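Local coordinates for C381 turret protein (Sulfolobus turreted icosahedral virus, PDB 4IND) that forms five-subunit turret assemblies on an archaeal virus capsid, each subunit folding as three successive jelly-roll domains, at residues Gln8-Tyr20 with Leu28-Tyr40. Numbering follows the deposited sequence. Where two conformers were deposited one is given.
Sequences QSFPANAKVKYYY and LDAFVNSIFVGSY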
ATOM      1  N   GLN A   8      30.462  35.766   1.399  1.00 39.57           N
ATOM      2  CA  GLN A   8      30.147  36.503   2.627  1.00 42.35           C
ATOM      3  C   GLN A   8      30.043  35.545   3.799  1.00 42.90           C
ATOM      4  O   GLN A   8      29.828  34.357   3.603  1.00 43.98           O
ATOM      5  CB  GLN A   8      28.797  37.202   2.495  1.00 40.44           C
ATOM      6  CG  GLN A   8      28.698  38.171   1.354  1.00 48.90           C
ATOM      7  CD  GLN A   8      27.318  38.757   1.263  1.00 54.96           C
ATOM      8  OE1 GLN A   8      26.944  39.612   2.060  1.00 64.24           O
ATOM      9  NE2 GLN A   8      26.541  38.284   0.305  1.00 54.77           N
ATOM     10  N   SER A   9      30.165  36.064   5.019  1.00 35.93           N
ATOM     11  CA  SER A   9      29.896  35.259   6.198  1.00 35.24           C
ATOM     12  C   SER A   9      28.417  35.380   6.569  1.00 33.95           C
ATOM     13  O   SER A   9      27.758  36.357   6.232  1.00 36.39           O
ATOM     14  CB  SER A   9      30.782  35.708   7.362  1.00 41.77           C
ATOM     15  OG  SER A   9      30.385  36.984   7.810  1.00 51.74           O
ATOM     16  N   PHE A  10      27.873  34.364   7.225  1.00 33.46           N
ATOM     17  CA  PHE A  10      26.489  34.445   7.684  1.00 29.46           C
ATOM     18  C   PHE A  10      26.281  33.642   8.954  1.00 29.38           C
ATOM     19  O   PHE A  10      26.875  32.567   9.122  1.00 27.41           O
ATOM     20  CB  PHE A  10      25.492  34.015   6.579  1.00 28.23           C
ATOM     21  CG  PHE A  10      25.581  32.555   6.192  1.00 26.12           C
ATOM     22  CD1 PHE A  10      24.595  31.661   6.573  1.00 28.06           C
ATOM     23  CD2 PHE A  10      26.640  32.087   5.423  1.00 31.30           C
ATOM     24  CE1 PHE A  10      24.661  30.305   6.205  1.00 29.13           C
ATOM     25  CE2 PHE A  10      26.718  30.747   5.047  1.00 26.19           C
ATOM     26  CZ  PHE A  10      25.719  29.850   5.429  1.00 28.49           C
ATOM     27  N   PRO A  11      25.431  34.161   9.856  1.00 30.79           N
ATOM     28  CA  PRO A  11      25.120  33.449  11.104  1.00 32.19           C
ATOM     29  C   PRO A  11      24.135  32.340  10.797  1.00 32.17           C
ATOM     30  O   PRO A  11      23.198  32.534   9.982  1.00 27.65           O
ATOM     31  CB  PRO A  11      24.442  34.530  11.952  1.00 36.60           C
ATOM     32  CG  PRO A  11      23.769  35.413  10.934  1.00 32.83           C
ATOM     33  CD  PRO A  11      24.720  35.447   9.755  1.00 32.48           C
ATOM     34  N   ALA A  12      24.321  31.168  11.408  1.00 28.01           N
ATOM     35  CA  ALA A  12      23.451  30.043  11.059  1.00 27.76           C
ATOM     36  C   ALA A  12      23.062  29.187  12.256  1.00 31.71           C
ATOM     37  O   ALA A  12      22.922  27.970  12.150  1.00 30.41           O
ATOM     38  CB  ALA A  12      24.099  29.199   9.959  1.00 29.24           C
ATOM     39  N   ASN A  13      22.860  29.821  13.403  1.00 24.77           N
ATOM     40  CA  ASN A  13      22.537  29.070  14.617  1.00 23.64           C
ATOM     41  C   ASN A  13      21.166  28.419  14.725  1.00 24.06           C
ATOM     42  O   ASN A  13      21.020  27.402  15.414  1.00 28.21           O
ATOM     43  CB  ASN A  13      22.774  29.960  15.830  1.00 30.45           C
ATOM     44  CG  ASN A  13      24.173  30.477  15.845  1.00 44.47           C
ATOM     45  OD1 ASN A  13      25.098  29.710  16.113  1.00 30.28           O
ATOM     46  ND2 ASN A  13      24.359  31.740  15.451  1.00 57.48           N
ATOM     47  N   ALA A  14      20.173  28.994  14.060  1.00 24.53           N
ATOM     48  CA  ALA A  14      18.787  28.630  14.301  1.00 26.03           C
ATOM     49  C   ALA A  14      18.403  27.388  13.506  1.00 20.07           C
ATOM     50  O   ALA A  14      18.908  27.159  12.408  1.00 25.36           O
ATOM     51  CB  ALA A  14      17.845  29.802  13.956  1.00 28.26           C
ATOM     52  N   LYS A  15      17.522  26.583  14.091  1.00 23.10           N
ATOM     53  CA  LYS A  15      16.988  25.395  13.441  1.00 28.86           C
ATOM     54  C   LYS A  15      16.271  25.770  12.128  1.00 23.95           C
ATOM     55  O   LYS A  15      15.569  26.793  12.053  1.00 29.30           O
ATOM     56  CB  LYS A  15      16.047  24.689  14.419  1.00 36.88           C
ATOM     57  CG  LYS A  15      15.486  23.372  13.955  1.00 37.68           C
ATOM     58  CD  LYS A  15      14.764  22.638  15.096  1.00 41.63           C
ATOM     59  CE  LYS A  15      15.660  22.496  16.329  1.00 53.88           C
ATOM     60  NZ  LYS A  15      15.211  21.406  17.283  1.00 66.13           N
ATOM     61  N   VAL A  16      16.435  24.953  11.087  1.00 24.42           N
ATOM     62  CA  VAL A  16      15.790  25.249   9.788  1.00 26.22           C
ATOM     63  C   VAL A  16      14.334  24.821   9.882  1.00 31.10           C
ATOM     64  O   VAL A  16      14.022  23.877  10.594  1.00 29.13           O
ATOM     65  CB  VAL A  16      16.497  24.523   8.600  1.00 30.85           C
ATOM     66  CG1 VAL A  16      15.669  24.610   7.316  1.00 31.08           C
ATOM     67  CG2 VAL A  16      17.871  25.122   8.373  1.00 36.47           C
ATOM     68  N   LYS A  17      13.451  25.527   9.186  1.00 27.79           N
ATOM     69  CA  LYS A  17      12.037  25.205   9.135  1.00 31.77           C
ATOM     70  C   LYS A  17      11.744  24.684   7.733  1.00 29.66           C
ATOM     71  O   LYS A  17      12.489  24.987   6.805  1.00 25.71           O
ATOM     72  CB  LYS A  17      11.200  26.475   9.344  1.00 30.84           C
ATOM     73  CG  LYS A  17      11.440  27.225  10.649  1.00 33.70           C
ATOM     74  CD  LYS A  17      10.449  28.398  10.750  1.00 39.15           C
ATOM     75  CE  LYS A  17      10.676  29.233  12.004  1.00 49.37           C
ATOM     76  NZ  LYS A  17      10.399  28.498  13.264  1.00 57.22           N
ATOM     77  N   TYR A  18      10.656  23.938   7.577  1.00 26.68           N
ATOM     78  CA  TYR A  18      10.246  23.462   6.242  1.00 24.56           C
ATOM     79  C   TYR A  18       9.328  24.432   5.519  1.00 29.54           C
ATOM     80  O   TYR A  18       9.011  24.250   4.344  1.00 27.54           O
ATOM     81  CB  TYR A  18       9.629  22.077   6.327  1.00 26.68           C
ATOM     82  CG  TYR A  18      10.634  21.025   6.755  1.00 31.57           C
ATOM     83  CD1 TYR A  18      11.353  20.305   5.817  1.00 32.66           C
ATOM     84  CD2 TYR A  18      10.887  20.773   8.098  1.00 32.62           C
ATOM     85  CE1 TYR A  18      12.276  19.342   6.195  1.00 29.97           C
ATOM     86  CE2 TYR A  18      11.811  19.824   8.487  1.00 40.34           C
ATOM     87  CZ  TYR A  18      12.504  19.110   7.530  1.00 39.14           C
ATOM     88  OH  TYR A  18      13.417  18.161   7.903  1.00 37.87           O
ATOM     89  N   TYR A  19       8.897  25.464   6.221  1.00 22.82           N
ATOM     90  CA  TYR A  19       8.095  26.505   5.623  1.00 24.16           C
ATOM     91  C   TYR A  19       8.342  27.828   6.339  1.00 27.12           C
ATOM     92  O   TYR A  19       8.367  27.870   7.575  1.00 24.38           O
ATOM     93  CB  TYR A  19       6.615  26.165   5.688  1.00 23.27           C
ATOM     94  CG  TYR A  19       5.803  27.322   5.151  1.00 22.12           C
ATOM     95  CD1 TYR A  19       5.663  27.515   3.781  1.00 28.15           C
ATOM     96  CD2 TYR A  19       5.188  28.226   6.002  1.00 30.51           C
ATOM     97  CE1 TYR A  19       4.921  28.581   3.274  1.00 25.53           C
ATOM     98  CE2 TYR A  19       4.450  29.297   5.505  1.00 27.31           C
ATOM     99  CZ  TYR A  19       4.317  29.466   4.143  1.00 31.66           C
ATOM    100  OH  TYR A  19       3.603  30.542   3.638  1.00 28.82           O
ATOM    101  N   TYR A  20       8.536  28.889   5.556  1.00 22.76           N
ATOM    102  CA  TYR A  20       8.727  30.236   6.068  1.00 26.57           C
ATOM    103  C   TYR A  20       7.767  31.169   5.356  1.00 25.28           C
ATOM    104  O   TYR A  20       7.687  31.153   4.126  1.00 28.31           O
ATOM    105  CB  TYR A  20      10.133  30.761   5.754  1.00 22.58           C
ATOM    106  CG  TYR A  20      11.290  29.997   6.370  1.00 22.91           C
ATOM    107  CD1 TYR A  20      11.902  30.448   7.543  1.00 27.67           C
ATOM    108  CD2 TYR A  20      11.788  28.862   5.750  1.00 18.30           C
ATOM    109  CE1 TYR A  20      12.971  29.754   8.104  1.00 28.54           C
ATOM    110  CE2 TYR A  20      12.839  28.145   6.298  1.00 17.80           C
ATOM    111  CZ  TYR A  20      13.446  28.620   7.466  1.00 22.23           C
ATOM    112  OH  TYR A  20      14.484  27.911   7.998  1.00 27.20           O
ATOM    113  N   LEU A  28      11.085  35.273   9.743  1.00 21.44           N
ATOM    114  CA  LEU A  28      12.179  36.025   9.148  1.00 23.50           C
ATOM    115  C   LEU A  28      13.401  35.929  10.073  1.00 18.32           C
ATOM    116  O   LEU A  28      14.524  35.679   9.615  1.00 25.85           O
ATOM    117  CB  LEU A  28      11.781  37.498   8.957  1.00 23.88           C
ATOM    118  CG  LEU A  28      12.882  38.408   8.416  1.00 32.28           C
ATOM    119  CD1 LEU A  28      13.293  37.877   7.052  1.00 25.87           C
ATOM    120  CD2 LEU A  28      12.421  39.867   8.330  1.00 35.48           C
ATOM    121  N   ASP A  29      13.181  36.118  11.367  1.00 22.76           N
ATOM    122  CA  ASP A  29      14.297  36.063  12.327  1.00 23.01           C
ATOM    123  C   ASP A  29      15.052  34.737  12.241  1.00 30.45           C
ATOM    124  O   ASP A  29      16.276  34.702  12.303  1.00 30.85           O
ATOM    125  CB  ASP A  29      13.809  36.275  13.759  1.00 27.15           C
ATOM    126  CG  ASP A  29      13.315  37.684  14.017  1.00 36.32           C
ATOM    127  OD1 ASP A  29      13.514  38.593  13.167  1.00 35.33           O
ATOM    128  OD2 ASP A  29      12.715  37.883  15.100  1.00 38.72           O
ATOM    129  N   ALA A  30      14.316  33.640  12.085  1.00 31.40           N
ATOM    130  CA  ALA A  30      14.957  32.333  11.967  1.00 29.63           C
ATOM    131  C   ALA A  30      15.698  32.232  10.631  1.00 25.88           C
ATOM    132  O   ALA A  30      16.844  31.805  10.587  1.00 25.23           O
ATOM    133  CB  ALA A  30      13.932  31.231  12.101  1.00 33.29           C
ATOM    134  N   PHE A  31      15.019  32.632   9.552  1.00 23.04           N
ATOM    135  CA  PHE A  31      15.536  32.582   8.184  1.00 24.49           C
ATOM    136  C   PHE A  31      16.913  33.236   8.064  1.00 23.54           C
ATOM    137  O   PHE A  31      17.832  32.674   7.467  1.00 25.95           O
ATOM    138  CB  PHE A  31      14.511  33.271   7.253  1.00 24.36           C
ATOM    139  CG  PHE A  31      14.790  33.121   5.778  1.00 25.96           C
ATOM    140  CD1 PHE A  31      14.571  31.911   5.136  1.00 24.67           C
ATOM    141  CD2 PHE A  31      15.175  34.231   5.011  1.00 25.35           C
ATOM    142  CE1 PHE A  31      14.780  31.787   3.746  1.00 25.92           C
ATOM    143  CE2 PHE A  31      15.396  34.119   3.649  1.00 27.45           C
ATOM    144  CZ  PHE A  31      15.203  32.902   3.007  1.00 27.09           C
ATOM    145  N   VAL A  32      17.064  34.413   8.644  1.00 22.90           N
ATOM    146  CA  VAL A  32      18.318  35.157   8.542  1.00 23.45           C
ATOM    147  C   VAL A  32      19.322  34.811   9.672  1.00 28.48           C
ATOM    148  O   VAL A  32      20.310  35.505   9.879  1.00 29.66           O
ATOM    149  CB  VAL A  32      18.056  36.674   8.444  1.00 27.61           C
ATOM    150  CG1 VAL A  32      17.088  36.950   7.308  1.00 20.54           C
ATOM    151  CG2 VAL A  32      17.519  37.237   9.788  1.00 23.94           C
ATOM    152  N   ASN A  33      19.046  33.733  10.409  1.00 24.69           N
ATOM    153  CA  ASN A  33      20.016  33.163  11.354  1.00 26.48           C
ATOM    154  C   ASN A  33      20.128  31.656  11.071  1.00 27.12           C
ATOM    155  O   ASN A  33      20.325  30.847  11.981  1.00 29.24           O
ATOM    156  CB  ASN A  33      19.563  33.404  12.792  1.00 36.13           C
ATOM    157  CG  ASN A  33      20.622  33.012  13.832  1.00 73.93           C
ATOM    158  OD1 ASN A  33      21.810  32.846  13.524  1.00 85.05           O
ATOM    159  ND2 ASN A  33      20.186  32.877  15.083  1.00 84.88           N
ATOM    160  N   SER A  34      19.996  31.284   9.808  1.00 26.62           N
ATOM    161  CA  SER A  34      20.117  29.864   9.468  1.00 22.78           C
ATOM    162  C   SER A  34      20.522  29.632   8.036  1.00 25.98           C
ATOM    163  O   SER A  34      21.528  28.971   7.775  1.00 28.65           O
ATOM    164  CB  SER A  34      18.805  29.128   9.773  1.00 27.83           C
ATOM    165  OG  SER A  34      17.722  29.767   9.133  1.00 30.70           O
ATOM    166  N   ILE A  35      19.745  30.170   7.098  1.00 19.06           N
ATOM    167  CA  ILE A  35      19.946  29.825   5.689  1.00 23.21           C
ATOM    168  C   ILE A  35      20.075  31.003   4.712  1.00 20.40           C
ATOM    169  O   ILE A  35      20.360  30.807   3.541  1.00 24.31           O
ATOM    170  CB  ILE A  35      18.858  28.862   5.192  1.00 28.73           C
ATOM    171  CG1 ILE A  35      17.478  29.517   5.208  1.00 22.11           C
ATOM    172  CG2 ILE A  35      18.853  27.584   6.035  1.00 28.34           C
ATOM    173  CD1 ILE A  35      16.360  28.619   4.620  1.00 22.08           C
ATOM    174  N   PHE A  36      19.888  32.224   5.201  1.00 25.42           N
ATOM    175  CA  PHE A  36      19.991  33.394   4.332  1.00 24.37           C
ATOM    176  C   PHE A  36      21.361  34.062   4.433  1.00 24.21           C
ATOM    177  O   PHE A  36      21.853  34.308   5.535  1.00 28.70           O
ATOM    178  CB  PHE A  36      18.854  34.397   4.624  1.00 19.45           C
ATOM    179  CG  PHE A  36      18.842  35.592   3.698  1.00 26.66           C
ATOM    180  CD1 PHE A  36      18.314  35.491   2.418  1.00 28.88           C
ATOM    181  CD2 PHE A  36      19.342  36.813   4.121  1.00 29.34           C
ATOM    182  CE1 PHE A  36      18.294  36.586   1.567  1.00 27.61           C
ATOM    183  CE2 PHE A  36      19.333  37.924   3.287  1.00 32.24           C
ATOM    184  CZ  PHE A  36      18.801  37.816   2.005  1.00 33.60           C
ATOM    185  N   VAL A  37      21.968  34.347   3.281  1.00 27.94           N
ATOM    186  CA  VAL A  37      23.287  34.950   3.207  1.00 30.10           C
ATOM    187  C   VAL A  37      23.122  36.323   2.585  1.00 33.87           C
ATOM    188  O   VAL A  37      22.565  36.453   1.497  1.00 31.24           O
ATOM    189  CB  VAL A  37      24.253  34.095   2.341  1.00 33.41           C
ATOM    190  CG1 VAL A  37      25.660  34.695   2.330  1.00 32.62           C
ATOM    191  CG2 VAL A  37      24.265  32.643   2.825  1.00 23.99           C
ATOM    192  N   GLY A  38      23.614  37.348   3.278  1.00 28.29           N
ATOM    193  CA  GLY A  38      23.560  38.713   2.773  1.00 34.18           C
ATOM    194  C   GLY A  38      22.683  39.606   3.635  1.00 34.52           C
ATOM    195  O   GLY A  38      22.234  39.212   4.693  1.00 38.26           O
ATOM    196  N   SER A  39      22.449  40.820   3.156  0.58 41.37           N
ATOM    197  CA  SER A  39      21.616  41.786   3.852  0.58 36.78           C
ATOM    198  C   SER A  39      20.211  41.809   3.264  0.58 35.27           C
ATOM    199  O   SER A  39      19.964  41.266   2.186  0.58 32.22           O
ATOM    200  CB  SER A  39      22.241  43.180   3.759  0.58 43.55           C
ATOM    201  OG  SER A  39      23.482  43.228   4.439  0.58 45.73           O
ATOM    202  N   TYR A  40      19.281  42.442   3.974  1.00 31.56           N
ATOM    203  CA  TYR A  40      17.952  42.643   3.430  1.00 26.01           C
ATOM    204  C   TYR A  40      17.413  43.953   3.941  1.00 35.50           C
ATOM    205  O   TYR A  40      17.920  44.502   4.913  1.00 35.99           O
ATOM    206  CB  TYR A  40      17.024  41.498   3.789  1.00 26.63           C
ATOM    207  CG  TYR A  40      16.616  41.473   5.236  1.00 32.29           C
ATOM    208  CD1 TYR A  40      15.507  42.188   5.675  1.00 28.67           C
ATOM    209  CD2 TYR A  40      17.329  40.722   6.160  1.00 35.19           C
ATOM    210  CE1 TYR A  40      15.123  42.151   7.006  1.00 36.22           C
ATOM    211  CE2 TYR A  40      16.958  40.682   7.485  1.00 36.50           C
ATOM    212  CZ  TYR A  40      15.848  41.388   7.899  1.00 27.95           C
ATOM    213  OH  TYR A  40      15.459  41.360   9.220  1.00 38.62           O
TER
HETATM  214  O   HOH W   1      25.122  41.792   1.519  1.00 44.83           O
HETATM  215  O   HOH W   2      25.093  37.442   5.725  1.00 39.93           O
HETATM  216  O   HOH W   3      21.310  33.139   8.047  1.00 24.21           O
HETATM  217  O   HOH W   4      15.354  28.756  10.287  1.00 27.91           O
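A30 sets its CB at the edge of the Y20 ring and 3.8 Å from K17 CE. Next, F31 turns a ring edge to one face of Y20 in a T-shaped pair, centroids 5.2 Å apart and planes at 67°; K17 CB lies over the rim of the opposite face. The Y20 hydroxyl is fixed by K17 N, which donates to OH over 2.9 Å, and by a water that also joins K15 O and S34 OG.

N33 is the polar centre. N33 O takes a nearly straight bond from A14 N (2.8 Å). The N33 side chain, its CG trans to the main-chain N (chi1 -172°), brings N33 OD1 to N13 N, 3.2 Å away, whose N-H comes from above the amide plane rather than along a lone pair. S34 OG donates back to A30 O beyond the last helical turn, while a second water accepts a weak bond from S34 N and lies close to P11 O and F36 O.

I35 CG2 meets V16 CG2 at 3.5 Å, and its CD1 approaches Y20 obliquely. V37 then places CG2 over the centre of the F10 ring, a CH-pi contact 13° off the normal. A further water bridges S9 O and G38 N.

F10 and its neighbours pair in a parallel ladder with a second subunit, whereas V37 pairs with S68. The contact thus lays the N-terminal strand 9-11 between that neighbouring subunit and strand 36-37, at the edge of its own first jelly-roll domain.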